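Side-chain contacts in chitinase A (Cycas revoluta, PDB 4MNK), which probably hydrolyses the beta-1,4 linkages of chitin as a class V chitinase of glycoside hydrolase family 18: residues Q164-W169 with T173-Q178; P205-D210 with K214-V219; L31-A36 with E52-D57; F43-P48 with I104-R109. All coordinates share one frame; numbering follows the deposited sequence. Where two conformers were deposited one is given.

Contact 1: residues Q164-W169 with T173-Q178. With NAG (2-acetamido-2-deoxy-beta-D-glucopyranose), chain C.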
# COMPACT_ATOMS: atom_id res chain seq x y z
N GLN A 164 -8.53 11.57 4.02
CA GLN A 164 -8.95 11.41 5.41
C GLN A 164 -10.46 11.17 5.53
O GLN A 164 -10.91 10.56 6.51
CB GLN A 164 -8.50 12.62 6.23
CG GLN A 164 -8.72 12.52 7.74
CD GLN A 164 -10.00 13.19 8.21
OE1 GLN A 164 -10.55 14.06 7.53
NE2 GLN A 164 -10.47 12.81 9.39
N LYS A 165 -11.22 11.63 4.55
CA LYS A 165 -12.68 11.45 4.52
C LYS A 165 -13.07 10.25 3.68
O LYS A 165 -12.56 10.06 2.57
CB LYS A 165 -13.37 12.70 3.97
CG LYS A 165 -13.02 14.01 4.65
CD LYS A 165 -13.77 14.20 5.96
CE LYS A 165 -13.46 15.55 6.58
NZ LYS A 165 -14.27 15.82 7.79
N LEU A 166 -13.98 9.44 4.22
CA LEU A 166 -14.58 8.35 3.46
C LEU A 166 -16.04 8.69 3.20
O LEU A 166 -16.88 8.50 4.08
CB LEU A 166 -14.47 7.03 4.25
CG LEU A 166 -13.08 6.49 4.58
CD1 LEU A 166 -13.14 5.41 5.65
CD2 LEU A 166 -12.39 5.96 3.33
N PHE A 167 -16.37 9.23 2.03
CA PHE A 167 -15.44 9.56 0.95
C PHE A 167 -15.58 11.06 0.64
O PHE A 167 -16.58 11.67 1.03
CB PHE A 167 -15.76 8.67 -0.26
CG PHE A 167 -15.52 7.20 -0.00
CD1 PHE A 167 -16.52 6.40 0.53
CD2 PHE A 167 -14.27 6.64 -0.26
CE1 PHE A 167 -16.29 5.05 0.79
CE2 PHE A 167 -14.03 5.29 -0.00
CZ PHE A 167 -15.05 4.49 0.52
N PRO A 168 -14.58 11.67 -0.03
CA PRO A 168 -14.57 13.13 -0.23
C PRO A 168 -15.79 13.71 -0.95
O PRO A 168 -16.15 14.87 -0.70
CB PRO A 168 -13.29 13.38 -1.04
CG PRO A 168 -12.92 12.06 -1.61
CD PRO A 168 -13.36 11.06 -0.59
N TRP A 169 -16.42 12.93 -1.83
CA TRP A 169 -17.62 13.38 -2.56
C TRP A 169 -18.92 13.15 -1.78
O TRP A 169 -19.94 13.78 -2.06
CB TRP A 169 -17.69 12.72 -3.94
CG TRP A 169 -17.83 11.22 -3.91
CD1 TRP A 169 -19.00 10.51 -3.91
CD2 TRP A 169 -16.78 10.26 -3.88
NE1 TRP A 169 -18.73 9.16 -3.88
CE2 TRP A 169 -17.38 8.98 -3.86
CE3 TRP A 169 -15.38 10.35 -3.87
CZ2 TRP A 169 -16.63 7.80 -3.83
CZ3 TRP A 169 -14.63 9.17 -3.84
CH2 TRP A 169 -15.26 7.91 -3.83
N THR A 173 -18.06 8.69 6.88
CA THR A 173 -17.19 8.64 8.06
C THR A 173 -15.82 9.21 7.68
O THR A 173 -15.62 9.67 6.55
CB THR A 173 -17.09 7.20 8.65
OG1 THR A 173 -16.43 7.24 9.93
CG2 THR A 173 -16.34 6.25 7.71
N GLU A 174 -14.90 9.20 8.63
CA GLU A 174 -13.55 9.70 8.40
C GLU A 174 -12.58 9.04 9.36
O GLU A 174 -12.99 8.55 10.42
CB GLU A 174 -13.49 11.22 8.53
CG GLU A 174 -13.80 11.77 9.92
CD GLU A 174 -13.99 13.27 9.91
OE1 GLU A 174 -15.05 13.73 9.44
OE2 GLU A 174 -13.08 13.98 10.38
N TYR A 175 -11.30 9.01 9.00
CA TYR A 175 -10.29 8.44 9.88
C TYR A 175 -10.06 9.33 11.10
O TYR A 175 -9.83 10.53 10.95
CB TYR A 175 -8.97 8.23 9.13
CG TYR A 175 -9.03 7.16 8.06
CD1 TYR A 175 -9.20 7.51 6.72
CD2 TYR A 175 -8.91 5.81 8.39
CE1 TYR A 175 -9.25 6.53 5.73
CE2 TYR A 175 -8.97 4.82 7.41
CZ TYR A 175 -9.13 5.19 6.07
OH TYR A 175 -9.18 4.23 5.09
N PRO A 176 -10.15 8.75 12.30
CA PRO A 176 -9.91 9.53 13.52
C PRO A 176 -8.41 9.70 13.74
O PRO A 176 -7.75 8.80 14.26
CB PRO A 176 -10.57 8.69 14.62
CG PRO A 176 -10.51 7.28 14.10
CD PRO A 176 -10.56 7.36 12.60
N VAL A 177 -7.88 10.85 13.34
CA VAL A 177 -6.42 11.01 13.24
C VAL A 177 -5.68 11.02 14.58
O VAL A 177 -4.57 10.50 14.66
CB VAL A 177 -5.99 12.22 12.36
CG1 VAL A 177 -6.54 12.08 10.95
CG2 VAL A 177 -6.41 13.55 12.98
N GLN A 178 -6.29 11.60 15.61
CA GLN A 178 -5.68 11.62 16.94
C GLN A 178 -5.61 10.21 17.52
O GLN A 178 -4.59 9.80 18.06
CB GLN A 178 -6.45 12.56 17.87
CG GLN A 178 -5.79 12.78 19.22
CD GLN A 178 -6.73 13.43 20.21
OE1 GLN A 178 -7.74 12.84 20.60
NE2 GLN A 178 -6.41 14.65 20.61
C1 NAG C . -15.37 9.07 -8.40
C2 NAG C . -16.16 7.77 -8.29
C3 NAG C . -15.34 6.65 -7.63
C4 NAG C . -13.90 6.57 -8.13
C5 NAG C . -13.29 7.98 -8.18
C6 NAG C . -11.86 8.01 -8.71
C7 NAG C . -18.57 8.17 -8.08
C8 NAG C . -19.71 8.40 -7.14
N2 NAG C . -17.37 8.00 -7.52
O1 NAG C . -16.07 9.98 -9.21
O3 NAG C . -15.99 5.41 -7.82
O4 NAG C . -13.19 5.76 -7.21
O5 NAG C . -14.10 8.83 -8.97
O6 NAG C . -11.83 7.59 -10.06
O7 NAG C . -18.77 8.15 -9.30
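One face of the Tyr175 ring is covered by the Leu166 isobutyl group: CD1 of Leu166 sits over that face, and CD2 of Leu166 comes within 4.0 Å of Tyr175 CE1. Beyond the ring, the Tyr175 hydroxyl is hydrogen-bonded to Tyr161 N. The flat end groups of Gln164 and Glu174 stand 82° apart. Gln164, bent at its second torsion (-97°), brings NE2 between two acceptors, Tyr175 O at 2.8 Å and Glu174 OE2 at 3.0 Å. The second of these bonds is almost straight at 175°. Both partners lie near the amide plane, whereas the carboxylate is met from above its own plane. The Trp169 indole is sandwiched, with Phe167 CB over one face and N2 of the bound NAG over the opposite one; its NE1 is 3.5 Å from the acetyl C8 of the sugar. The frame is a short beta hairpin of strands 165-166 and 173-174. Leu166 and Thr173 form its hydrogen-bonded pair, N of Leu166 to O of Thr173 at 2.9 Å and N of Thr173 to O of Leu166 at 3.0 Å. On the same face their side chains run alongside each other, against Met128 of helix 125-149. Lys165 and Glu174, the non-hydrogen-bonded pair, occupy the other face, where NZ of Lys165 makes a 2.8 Å salt bridge to Glu174 OE1. A leucine at Gln164 lacks the amide N-H groups and would probably leave Tyr175 O without this donor and Glu174 gripped by Lys165 alone within the hairpin. A further backbone bond joins Tyr175 N to Gln164 O.

Contact 2: residues P205-D210 with K214-V219. With NAG (2-acetamido-2-deoxy-beta-D-glucopyranose), chain C.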
# COMPACT_ATOMS: atom_id res chain seq x y z
N PRO A 205 -3.18 7.73 -13.04
CA PRO A 205 -3.76 6.94 -11.94
C PRO A 205 -3.26 7.31 -10.55
O PRO A 205 -3.93 7.02 -9.56
CB PRO A 205 -3.35 5.50 -12.28
CG PRO A 205 -2.99 5.53 -13.73
CD PRO A 205 -2.43 6.88 -13.98
N ALA A 206 -2.09 7.95 -10.46
CA ALA A 206 -1.53 8.34 -9.17
C ALA A 206 -1.03 9.78 -9.16
O ALA A 206 -0.06 10.11 -8.48
CB ALA A 206 -0.44 7.35 -8.75
N ALA A 207 -1.72 10.64 -9.90
CA ALA A 207 -1.37 12.06 -9.99
C ALA A 207 -1.01 12.67 -8.64
O ALA A 207 -1.77 12.56 -7.68
CB ALA A 207 -2.51 12.84 -10.63
N LEU A 208 0.16 13.30 -8.57
CA LEU A 208 0.56 14.04 -7.37
C LEU A 208 -0.33 15.27 -7.18
O LEU A 208 -0.76 15.58 -6.07
CB LEU A 208 2.03 14.45 -7.44
CG LEU A 208 2.58 15.28 -6.26
CD1 LEU A 208 2.40 14.55 -4.93
CD2 LEU A 208 4.03 15.62 -6.50
N ARG A 209 -0.57 15.99 -8.28
CA ARG A 209 -1.46 17.15 -8.26
C ARG A 209 -2.15 17.30 -9.61
O ARG A 209 -1.84 16.57 -10.56
CB ARG A 209 -0.72 18.43 -7.83
CG ARG A 209 0.59 18.72 -8.55
CD ARG A 209 1.20 20.05 -8.10
NE ARG A 209 1.65 20.05 -6.71
CZ ARG A 209 2.86 19.67 -6.29
NH1 ARG A 209 3.77 19.23 -7.16
NH2 ARG A 209 3.16 19.72 -5.00
N ASP A 210 -3.11 18.21 -9.67
CA ASP A 210 -3.86 18.51 -10.88
C ASP A 210 -4.55 19.85 -10.72
O ASP A 210 -4.85 20.27 -9.60
CB ASP A 210 -4.89 17.41 -11.17
CG ASP A 210 -5.47 17.50 -12.58
OD1 ASP A 210 -5.77 18.62 -13.05
OD2 ASP A 210 -5.63 16.44 -13.21
N LYS A 214 -9.80 16.68 -7.81
CA LYS A 214 -9.82 16.39 -6.38
C LYS A 214 -9.05 15.11 -6.03
O LYS A 214 -8.60 14.94 -4.89
CB LYS A 214 -11.26 16.30 -5.88
N PHE A 215 -8.90 14.23 -7.02
CA PHE A 215 -8.26 12.93 -6.80
C PHE A 215 -6.76 12.97 -7.09
O PHE A 215 -6.30 12.51 -8.14
CB PHE A 215 -8.96 11.85 -7.63
CG PHE A 215 -10.40 11.66 -7.26
CD1 PHE A 215 -11.41 12.23 -8.03
CD2 PHE A 215 -10.75 10.92 -6.13
CE1 PHE A 215 -12.75 12.07 -7.68
CE2 PHE A 215 -12.08 10.75 -5.78
CZ PHE A 215 -13.08 11.33 -6.55
N THR A 216 -6.02 13.53 -6.14
CA THR A 216 -4.56 13.60 -6.24
C THR A 216 -3.92 13.25 -4.91
O THR A 216 -4.55 13.37 -3.85
CB THR A 216 -4.07 15.01 -6.68
OG1 THR A 216 -4.24 15.94 -5.60
CG2 THR A 216 -4.81 15.51 -7.92
N ALA A 217 -2.67 12.81 -4.97
CA ALA A 217 -1.92 12.46 -3.77
C ALA A 217 -1.81 13.64 -2.80
O ALA A 217 -2.01 13.48 -1.60
CB ALA A 217 -0.54 11.94 -4.15
N SER A 218 -1.51 14.83 -3.34
CA SER A 218 -1.32 16.02 -2.51
C SER A 218 -2.59 16.44 -1.78
O SER A 218 -2.53 16.77 -0.60
CB SER A 218 -0.75 17.19 -3.32
OG SER A 218 -1.64 17.59 -4.35
N VAL A 219 -3.73 16.41 -2.47
CA VAL A 219 -5.01 16.74 -1.84
C VAL A 219 -5.32 15.77 -0.70
O VAL A 219 -5.74 16.19 0.38
CB VAL A 219 -6.16 16.78 -2.88
CG1 VAL A 219 -7.53 16.81 -2.19
CG2 VAL A 219 -6.01 17.98 -3.80
C1 NAG C . -15.37 9.07 -8.40
C2 NAG C . -16.16 7.77 -8.29
C3 NAG C . -15.34 6.65 -7.63
C4 NAG C . -13.90 6.57 -8.13
C5 NAG C . -13.29 7.98 -8.18
C6 NAG C . -11.86 8.01 -8.71
C7 NAG C . -18.57 8.17 -8.08
C8 NAG C . -19.71 8.40 -7.14
N2 NAG C . -17.37 8.00 -7.52
O1 NAG C . -16.07 9.98 -9.21
O3 NAG C . -15.99 5.41 -7.82
O4 NAG C . -13.19 5.76 -7.21
O5 NAG C . -14.10 8.83 -8.97
O6 NAG C . -11.83 7.59 -10.06
O7 NAG C . -18.77 8.15 -9.30
O HOH W 1 -4.04 18.53 -6.64
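Thr216, Ala217 and Ser218 lean on the loop Ala207-Asp210, just after Phe215, whose ring carries a sugar. Phe215 lies in the glycan pocket: C6 of the bound NAG stands over the centre of one ring face, and the ring atom CZ of Phe215 is 3.6 Å from the sugar O5. Thr216 then turns back to the loop. Its methyl CG2 presses on Asp210, 3.6 Å from the backbone N and close to CB. With chi1 at 72°, its OG1 is placed to cap helix 217-227, accepting from Val219 N at 3.2 Å. A water shared with the backbone N of Asp210 is also hydrogen-bonded to Thr216 OG1, at 2.8 Å. Ala217 opens the helix. Its N donates to Ala207 O at 2.9 Å, in the carbonyl plane, while its CB packs 4.0 Å from Leu208 CD1. Ser218 grips a single carbonyl twice: Leu208 O accepts from Ser218 N at 2.9 Å and from Ser218 OG at 2.8 Å, both donors lying in the carbonyl plane. A chi1 of 63° brings the hydroxyl round to the same acceptor as its own N-H. Tyr316 of helix 307-319 touches the side chains of both Leu208 and Ser218. The N-H groups at the start of the helix, which have no preceding turn to bond to, are thus met by two loop carbonyls and the capping threonine; the partly positive helix end would be expected to strengthen these bonds.

Contact 3: residues L31-A36 with E52-D57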
# COMPACT_ATOMS: atom_id res chain seq x y z
N LEU A 31 10.01 -3.97 5.33
CA LEU A 31 9.42 -4.79 4.29
C LEU A 31 8.23 -5.56 4.85
O LEU A 31 8.32 -6.17 5.92
CB LEU A 31 10.45 -5.74 3.69
CG LEU A 31 11.50 -5.08 2.79
CD1 LEU A 31 12.68 -6.02 2.58
CD2 LEU A 31 10.89 -4.66 1.46
N TYR A 32 7.12 -5.51 4.12
CA TYR A 32 5.88 -6.14 4.54
C TYR A 32 5.63 -7.43 3.77
O TYR A 32 5.85 -7.49 2.55
CB TYR A 32 4.70 -5.21 4.30
CG TYR A 32 4.53 -4.02 5.22
CD1 TYR A 32 5.56 -3.10 5.43
CD2 TYR A 32 3.31 -3.79 5.83
CE1 TYR A 32 5.37 -1.99 6.27
CE2 TYR A 32 3.11 -2.69 6.65
CZ TYR A 32 4.14 -1.80 6.86
OH TYR A 32 3.92 -0.71 7.67
N TYR A 33 5.16 -8.44 4.50
CA TYR A 33 4.64 -9.67 3.91
C TYR A 33 3.13 -9.50 3.77
O TYR A 33 2.43 -9.24 4.75
CB TYR A 33 4.96 -10.84 4.84
CG TYR A 33 4.55 -12.21 4.35
CD1 TYR A 33 5.51 -13.11 3.89
CD2 TYR A 33 3.21 -12.62 4.36
CE1 TYR A 33 5.16 -14.37 3.45
CE2 TYR A 33 2.85 -13.89 3.91
CZ TYR A 33 3.83 -14.76 3.46
OH TYR A 33 3.49 -16.02 3.01
N ALA A 34 2.62 -9.65 2.54
CA ALA A 34 1.20 -9.49 2.24
C ALA A 34 0.65 -10.78 1.63
O ALA A 34 1.14 -11.19 0.58
CB ALA A 34 0.99 -8.31 1.29
N PHE A 35 -0.34 -11.45 2.23
CA PHE A 35 -1.06 -11.06 3.44
C PHE A 35 -1.33 -12.30 4.29
O PHE A 35 -1.50 -13.41 3.77
CB PHE A 35 -2.44 -10.48 3.09
CG PHE A 35 -2.40 -9.20 2.30
CD1 PHE A 35 -2.25 -7.98 2.95
CD2 PHE A 35 -2.56 -9.21 0.92
CE1 PHE A 35 -2.22 -6.79 2.23
CE2 PHE A 35 -2.55 -8.03 0.19
CZ PHE A 35 -2.38 -6.81 0.85
N ALA A 36 -1.42 -12.10 5.60
CA ALA A 36 -2.05 -13.08 6.47
C ALA A 36 -3.57 -12.94 6.30
O ALA A 36 -4.07 -11.86 5.98
CB ALA A 36 -1.65 -12.85 7.91
N GLU A 52 3.40 -21.56 5.20
CA GLU A 52 4.11 -21.39 6.48
C GLU A 52 5.62 -21.25 6.33
O GLU A 52 6.24 -20.41 7.00
CB GLU A 52 3.80 -22.54 7.44
CG GLU A 52 2.42 -22.48 8.10
CD GLU A 52 1.30 -23.08 7.26
OE1 GLU A 52 1.55 -23.54 6.12
OE2 GLU A 52 0.16 -23.10 7.76
N LYS A 53 6.22 -22.05 5.46
CA LYS A 53 7.67 -21.99 5.25
C LYS A 53 8.09 -20.65 4.64
O LYS A 53 9.07 -20.04 5.08
CB LYS A 53 8.17 -23.17 4.41
CG LYS A 53 9.70 -23.28 4.33
CD LYS A 53 10.36 -23.31 5.71
CE LYS A 53 11.84 -23.65 5.62
NZ LYS A 53 12.57 -23.24 6.85
N THR A 54 7.34 -20.19 3.64
CA THR A 54 7.59 -18.90 3.01
C THR A 54 7.52 -17.75 4.02
O THR A 54 8.39 -16.87 4.03
CB THR A 54 6.62 -18.68 1.83
OG1 THR A 54 6.81 -19.71 0.85
CG2 THR A 54 6.84 -17.32 1.18
N ALA A 55 6.50 -17.77 4.87
CA ALA A 55 6.32 -16.75 5.89
C ALA A 55 7.46 -16.74 6.91
O ALA A 55 7.95 -15.68 7.29
CB ALA A 55 4.99 -16.92 6.59
N GLU A 56 7.87 -17.93 7.34
CA GLU A 56 8.97 -18.06 8.30
C GLU A 56 10.29 -17.58 7.72
O GLU A 56 11.06 -16.89 8.40
CB GLU A 56 9.10 -19.51 8.77
CG GLU A 56 10.28 -19.71 9.72
CD GLU A 56 10.59 -21.17 10.02
OE1 GLU A 56 11.50 -21.39 10.84
OE2 GLU A 56 9.95 -22.08 9.46
N ASP A 57 10.56 -17.93 6.47
CA ASP A 57 11.85 -17.63 5.85
C ASP A 57 11.97 -16.19 5.39
O ASP A 57 13.08 -15.71 5.16
CB ASP A 57 12.11 -18.57 4.66
CG ASP A 57 12.43 -19.99 5.08
OD1 ASP A 57 12.59 -20.27 6.29
OD2 ASP A 57 12.54 -20.84 4.17
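Tyr33 reaches from strand 30-36 to Thr54 and Ala55 of helix 52-63, the strand and helix of a beta-alpha-beta unit completed by strand 70-77 in the TIM barrel of this family. Its CB points toward the helix, and CG, anti to the backbone N (chi1 -176°), sends the ring on toward the helix. Along the ring, CE1 makes the closest approach, 3.6 Å to Ala55 CA, which meets the ring obliquely. Next, CZ lies 4.0 Å from the methyl CB of Ala55. At the tip, OH lies 3.9 Å from Ala55 N and 4.0 Å from Thr54 CG2, a methyl that sits at the ring edge, near its plane. Ile73 of strand 70-77, Ala12, Ser51 and Phe112 also touch the Tyr33 side chain, so the phenol is wedged within the buried layer between barrel strands and helix. An alanine in place of Tyr33 would end at CB and is likely to open a gap beneath the helix, leaving the Ala55 and Thr54 methyls without this packing partner. Two residues along the strand, Phe35 belongs to the glycan pocket. The helix also carries a salt-bridge network, in which Lys53 NZ bonds Asp57 OD1 at 3.0 Å, using the syn lone pair of that oxygen.

Contact 4: residues F43-P48 with I104-R109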
# COMPACT_ATOMS: atom_id res chain seq x y z
N PHE A 43 -11.41 -16.51 13.52
CA PHE A 43 -10.51 -15.34 13.49
C PHE A 43 -9.19 -15.60 14.20
O PHE A 43 -8.60 -14.70 14.81
CB PHE A 43 -11.21 -14.07 13.97
CG PHE A 43 -12.32 -13.63 13.07
CD1 PHE A 43 -13.65 -13.85 13.41
CD2 PHE A 43 -12.04 -13.02 11.85
CE1 PHE A 43 -14.68 -13.46 12.55
CE2 PHE A 43 -13.05 -12.62 10.99
CZ PHE A 43 -14.38 -12.84 11.34
N GLU A 44 -8.74 -16.85 14.12
CA GLU A 44 -7.39 -17.22 14.48
C GLU A 44 -6.54 -16.90 13.26
O GLU A 44 -6.42 -17.71 12.33
CB GLU A 44 -7.30 -18.70 14.88
CG GLU A 44 -8.26 -19.13 15.99
CD GLU A 44 -7.94 -18.55 17.35
OE1 GLU A 44 -6.76 -18.22 17.61
OE2 GLU A 44 -8.87 -18.44 18.18
N VAL A 45 -5.98 -15.69 13.26
CA VAL A 45 -5.23 -15.15 12.13
C VAL A 45 -4.05 -16.05 11.78
O VAL A 45 -3.38 -16.58 12.67
CB VAL A 45 -4.78 -13.70 12.42
CG1 VAL A 45 -3.94 -13.13 11.29
CG2 VAL A 45 -6.00 -12.82 12.64
N ARG A 46 -3.81 -16.23 10.49
CA ARG A 46 -2.80 -17.16 10.00
C ARG A 46 -2.36 -16.78 8.59
O ARG A 46 -3.09 -16.10 7.87
CB ARG A 46 -3.36 -18.59 9.98
CG ARG A 46 -4.54 -18.76 9.03
CD ARG A 46 -5.11 -20.16 9.07
NE ARG A 46 -6.08 -20.35 7.99
CZ ARG A 46 -6.81 -21.45 7.83
NH1 ARG A 46 -7.66 -21.53 6.81
NH2 ARG A 46 -6.70 -22.47 8.67
N VAL A 47 -1.18 -17.23 8.17
CA VAL A 47 -0.87 -17.16 6.74
C VAL A 47 -1.64 -18.28 6.06
O VAL A 47 -1.96 -19.29 6.70
CB VAL A 47 0.65 -17.23 6.42
CG1 VAL A 47 1.36 -16.00 6.94
CG2 VAL A 47 1.28 -18.50 6.99
N PRO A 48 -2.00 -18.10 4.77
CA PRO A 48 -2.69 -19.17 4.06
C PRO A 48 -1.98 -20.52 4.29
O PRO A 48 -0.78 -20.62 4.06
CB PRO A 48 -2.59 -18.74 2.60
CG PRO A 48 -2.59 -17.24 2.67
CD PRO A 48 -1.86 -16.89 3.94
N ILE A 104 -0.91 -11.11 17.30
CA ILE A 104 0.33 -10.88 18.04
C ILE A 104 1.18 -12.15 18.05
O ILE A 104 2.38 -12.10 17.78
CB ILE A 104 0.04 -10.36 19.47
CG1 ILE A 104 -0.53 -8.94 19.40
CG2 ILE A 104 1.29 -10.42 20.34
CD1 ILE A 104 -1.21 -8.49 20.67
N ALA A 105 0.54 -13.29 18.31
CA ALA A 105 1.21 -14.59 18.30
C ALA A 105 1.82 -14.90 16.93
O ALA A 105 2.92 -15.44 16.84
CB ALA A 105 0.26 -15.70 18.74
N LEU A 106 1.09 -14.56 15.87
CA LEU A 106 1.55 -14.79 14.50
C LEU A 106 2.82 -14.02 14.17
O LEU A 106 3.78 -14.58 13.62
CB LEU A 106 0.44 -14.43 13.51
CG LEU A 106 0.66 -14.84 12.05
CD1 LEU A 106 0.44 -16.33 11.88
CD2 LEU A 106 -0.28 -14.07 11.16
N ALA A 107 2.85 -12.73 14.52
CA ALA A 107 4.02 -11.90 14.27
C ALA A 107 5.25 -12.47 14.98
O ALA A 107 6.31 -12.60 14.38
CB ALA A 107 3.76 -10.46 14.68
N ARG A 108 5.09 -12.84 16.25
CA ARG A 108 6.19 -13.43 17.00
C ARG A 108 6.61 -14.79 16.44
O ARG A 108 7.80 -15.09 16.37
CB ARG A 108 5.85 -13.55 18.49
CG ARG A 108 5.64 -12.21 19.21
CD ARG A 108 6.85 -11.29 19.07
NE ARG A 108 6.74 -10.15 19.97
CZ ARG A 108 7.49 -9.05 19.89
NH1 ARG A 108 8.40 -8.92 18.94
NH2 ARG A 108 7.31 -8.07 20.77
N ARG A 109 5.63 -15.60 16.03
CA ARG A 109 5.91 -16.95 15.54
C ARG A 109 6.79 -16.98 14.29
O ARG A 109 7.62 -17.88 14.14
CB ARG A 109 4.60 -17.71 15.30
CG ARG A 109 4.79 -19.17 14.96
CD ARG A 109 3.51 -19.96 15.17
NE ARG A 109 3.10 -19.99 16.57
CZ ARG A 109 2.02 -19.38 17.05
NH1 ARG A 109 1.74 -19.46 18.35
NH2 ARG A 109 1.22 -18.70 16.24
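Leu106 of helix 93-110 packs on Val45 and on the backbone that follows it, and this apolar contact joins the helix to the 43-48 loop. The two branches of the leucine divide the work. CD2 of Leu106 meets the Val45 methyl CG1 at 3.8 Å, the two side chains crossing at about a right angle. CD1 of Leu106 touches main chain instead, 3.8 Å from Arg46 CA and 4.1 Å from Val47 N. A chi1 of -170° swings the leucine CG away from its own backbone N and sends both methyls across to the loop. Ile73 of strand 70-77 touches Leu106 and Val47, and Ile75 of the same strand touches Val45, so loop, helix and barrel strand share one buried apolar layer. Val47 adds Tyr110 from the end of the helix. Polar ties involve residues outside the two segments. Val45 N is hydrogen-bonded to Ser102 OG, one turn before Leu106, which binds the loop backbone directly to the same helix. Arg46 points away from Leu106, and its NE forms a salt bridge with Glu37. On the helix, Arg108 turns to Glu145 of helix 125-149 in another salt bridge. Within the helix, Arg109 N bonds Ala105 O at 2.8 Å, one of the backbone bonds that hold Leu106 on a regular turn. Between the two segments the join rests on shape and van der Waals contact, while Arg46 and Arg108 find their partners elsewhere; the interface therefore probably depends on close fit and exclusion of water more than on direction.

Overall arrangement
From the N terminus, strand 30-36 gives the first half of contact 3, and the loop that follows gives 43-48 of contact 4. Helix 52-63 then closes contact 3, and contact 4 closes only at helix 93-110, so the two cross. They also touch, for example Ala36 CB to Leu106 CD2 at 3.7 Å, tying two outer helices and a loop to one side of the TIM barrel. Later come contact 1, a hairpin after strand 155-161, and contact 2, a loop before helix 217-227, each closed locally and in series. Trp169 and Phe215 join these two beside a shared sugar. Contact 2 lies across the chain's centre from contact 3, their centres about 32 Å apart.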